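Local coordinates for acyl-CoA thioesterase (Alicyclobacillus acidocaldarius subsp. acidocaldarius, PDB 3RQB), which is probably an acyl-CoA thioesterase of the hotdog-fold superfamily, which would hydrolyse acyl-CoA thioesters to free acid and coenzyme A, at residues 90-96 / 108-114. Sequence-based numbering, arbitrary orientation.
Sequences STQHFTL and ATAVFGI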
loop_
_atom_site.group_PDB
_atom_site.type_symbol
_atom_site.label_atom_id
_atom_site.label_comp_id
_atom_site.label_asym_id
_atom_site.label_seq_id
_atom_site.Cartn_x
_atom_site.Cartn_y
_atom_site.Cartn_z
ATOM N N SER B 90 0.351 17.569 14.061
ATOM C CA SER B 90 0.469 17.678 12.616
ATOM C C SER B 90 -0.189 16.552 11.817
ATOM O O SER B 90 -0.019 16.483 10.603
ATOM C CB SER B 90 1.942 17.787 12.242
ATOM O OG SER B 90 2.717 16.921 13.055
ATOM N N THR B 91 -0.882 15.633 12.481
ATOM C CA THR B 91 -1.278 14.401 11.791
ATOM C C THR B 91 -2.580 13.730 12.293
ATOM O O THR B 91 -2.905 13.798 13.480
ATOM C CB THR B 91 -0.099 13.414 11.829
ATOM O OG1 THR B 91 -0.093 12.619 10.645
ATOM C CG2 THR B 91 -0.155 12.527 13.069
ATOM N N GLN B 92 -3.320 13.092 11.382
ATOM C CA GLN B 92 -4.645 12.517 11.689
ATOM C C GLN B 92 -4.974 11.195 10.951
ATOM O O GLN B 92 -4.773 11.092 9.739
ATOM C CB GLN B 92 -5.723 13.551 11.370
ATOM C CG GLN B 92 -7.073 13.256 11.984
ATOM C CD GLN B 92 -8.132 14.227 11.513
ATOM O OE1 GLN B 92 -7.989 14.853 10.463
ATOM N NE2 GLN B 92 -9.201 14.360 12.286
ATOM N N HIS B 93 -5.518 10.207 11.669
ATOM C CA HIS B 93 -5.826 8.896 11.080
ATOM C C HIS B 93 -7.324 8.581 11.047
ATOM O O HIS B 93 -8.007 8.710 12.067
ATOM C CB HIS B 93 -5.144 7.775 11.867
ATOM C CG HIS B 93 -3.672 7.665 11.638
ATOM N ND1 HIS B 93 -2.764 8.545 12.188
ATOM C CD2 HIS B 93 -2.945 6.756 10.944
ATOM C CE1 HIS B 93 -1.541 8.190 11.834
ATOM N NE2 HIS B 93 -1.622 7.109 11.078
ATOM N N PHE B 94 -7.822 8.124 9.897
ATOM C CA PHE B 94 -9.242 7.779 9.742
ATOM C C PHE B 94 -9.476 6.302 9.474
ATOM O O PHE B 94 -8.665 5.642 8.825
ATOM C CB PHE B 94 -9.873 8.569 8.592
ATOM C CG PHE B 94 -10.232 9.981 8.949
ATOM C CD1 PHE B 94 -9.281 10.988 8.892
ATOM C CD2 PHE B 94 -11.526 10.305 9.332
ATOM C CE1 PHE B 94 -9.611 12.292 9.225
ATOM C CE2 PHE B 94 -11.864 11.609 9.663
ATOM C CZ PHE B 94 -10.902 12.605 9.612
ATOM N N THR B 95 -10.604 5.792 9.956
ATOM C CA THR B 95 -11.039 4.426 9.653
ATOM C C THR B 95 -12.423 4.475 9.011
ATOM O O THR B 95 -13.358 5.029 9.582
ATOM C CB THR B 95 -11.093 3.543 10.920
ATOM O OG1 THR B 95 -9.770 3.099 11.257
ATOM C CG2 THR B 95 -11.993 2.332 10.692
ATOM N N LEU B 96 -12.564 3.909 7.821
ATOM C CA LEU B 96 -13.838 4.031 7.124
ATOM C C LEU B 96 -14.427 2.715 6.664
ATOM O O LEU B 96 -13.718 1.738 6.380
ATOM C CB LEU B 96 -13.731 4.979 5.935
ATOM C CG LEU B 96 -12.949 6.265 6.172
ATOM C CD1 LEU B 96 -11.478 6.034 5.866
ATOM C CD2 LEU B 96 -13.501 7.370 5.308
ATOM N N ALA B 108 -11.593 1.295 4.292
ATOM C CA ALA B 108 -10.449 2.113 3.945
ATOM C C ALA B 108 -9.827 2.712 5.191
ATOM O O ALA B 108 -10.500 2.897 6.206
ATOM C CB ALA B 108 -10.862 3.215 2.973
ATOM N N THR B 109 -8.537 3.004 5.115
ATOM C CA THR B 109 -7.875 3.765 6.160
ATOM C C THR B 109 -7.183 4.945 5.488
ATOM O O THR B 109 -6.727 4.847 4.344
ATOM C CB THR B 109 -6.863 2.910 6.980
ATOM O OG1 THR B 109 -5.803 2.448 6.129
ATOM C CG2 THR B 109 -7.554 1.710 7.628
ATOM N N ALA B 110 -7.121 6.068 6.187
ATOM C CA ALA B 110 -6.505 7.253 5.615
ATOM C C ALA B 110 -5.683 8.022 6.636
ATOM O O ALA B 110 -5.970 8.016 7.845
ATOM C CB ALA B 110 -7.562 8.163 4.986
ATOM N N VAL B 111 -4.659 8.694 6.131
ATOM C CA VAL B 111 -3.836 9.528 6.967
ATOM C C VAL B 111 -3.881 10.946 6.442
ATOM O O VAL B 111 -3.561 11.192 5.288
ATOM C CB VAL B 111 -2.394 9.036 6.964
ATOM C CG1 VAL B 111 -1.588 9.788 8.006
ATOM C CG2 VAL B 111 -2.361 7.530 7.231
ATOM N N PHE B 112 -4.285 11.876 7.301
ATOM C CA PHE B 112 -4.248 13.299 6.984
ATOM C C PHE B 112 -3.184 13.952 7.827
ATOM O O PHE B 112 -2.900 13.499 8.929
ATOM C CB PHE B 112 -5.577 13.963 7.303
ATOM C CG PHE B 112 -6.636 13.693 6.300
ATOM C CD1 PHE B 112 -7.179 12.425 6.170
ATOM C CD2 PHE B 112 -7.104 14.707 5.489
ATOM C CE1 PHE B 112 -8.172 12.174 5.247
ATOM C CE2 PHE B 112 -8.096 14.462 4.562
ATOM C CZ PHE B 112 -8.632 13.192 4.441
ATOM N N GLY B 113 -2.592 15.019 7.311
ATOM C CA GLY B 113 -1.595 15.742 8.068
ATOM C C GLY B 113 -1.290 17.104 7.485
ATOM O O GLY B 113 -1.532 17.359 6.303
ATOM N N ILE B 114 -0.763 17.985 8.325
ATOM C CA ILE B 114 -0.328 19.294 7.879
ATOM C C ILE B 114 1.166 19.257 7.665
ATOM O O ILE B 114 1.929 18.946 8.589
ATOM C CB ILE B 114 -0.643 20.370 8.919
ATOM C CG1 ILE B 114 -2.141 20.347 9.254
ATOM C CG2 ILE B 114 -0.174 21.746 8.411
ATOM C CD1 ILE B 114 -2.448 20.371 10.747
#
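Gln92, Phe94 and Leu96 pair with Phe112, Ala110 and Ala108 as the hydrogen-bonded positions of an antiparallel ladder, the segment axes running at 159° between their N-to-C directions. Each of these pairs exchanges two backbone bonds, exemplified by Phe94 N to Ala110 O at 2.8 Å, and one more bond, Ile114 N to Ser90 O, continues the ladder beyond the strand ends. Alternation then sorts the side chains onto two faces. On the first, Phe94 and Phe112 lie diagonally across the ladder, their rings 5.3 Å apart between centroids with planes at 64°, an oblique pair joined through Phe94 CD1 and Phe112 CD1 at 3.7 Å. Both rings pack against helix 41-53 through Ala52. Leu96 CD1 comes within 4.1 Å of Ala108 CB on this same face. Gln92 extends along it too, its OE1 passing Phe112 CB at 4.1 Å and accepting a hydrogen bond from Leu59 N. The other face carries His93 beside Val111, two side chains running alongside and pointing the same way. Val111 CG1 sits over one face of the imidazole, 4.2 Å from its centroid and 17° off the normal, a CH-pi contact, while CG2 meets CD2 of His93 at 3.8 Å. Phe69 and Thr109 of the second subunit pack on His93 and Thr109 respectively, which puts this face at the dimer interface. Replacing His93 by an alanine is likely to leave Val111 CG1 without the ring face it covers and to open a gap beside that neighbouring phenylalanine. The chemistry thus divides by face within this hotdog-domain hairpin: a largely apolar face, with the Gln92 amide at one end, packs on helix 41-53, whereas a mixed surface of histidine, valine and threonines meets the partner subunit.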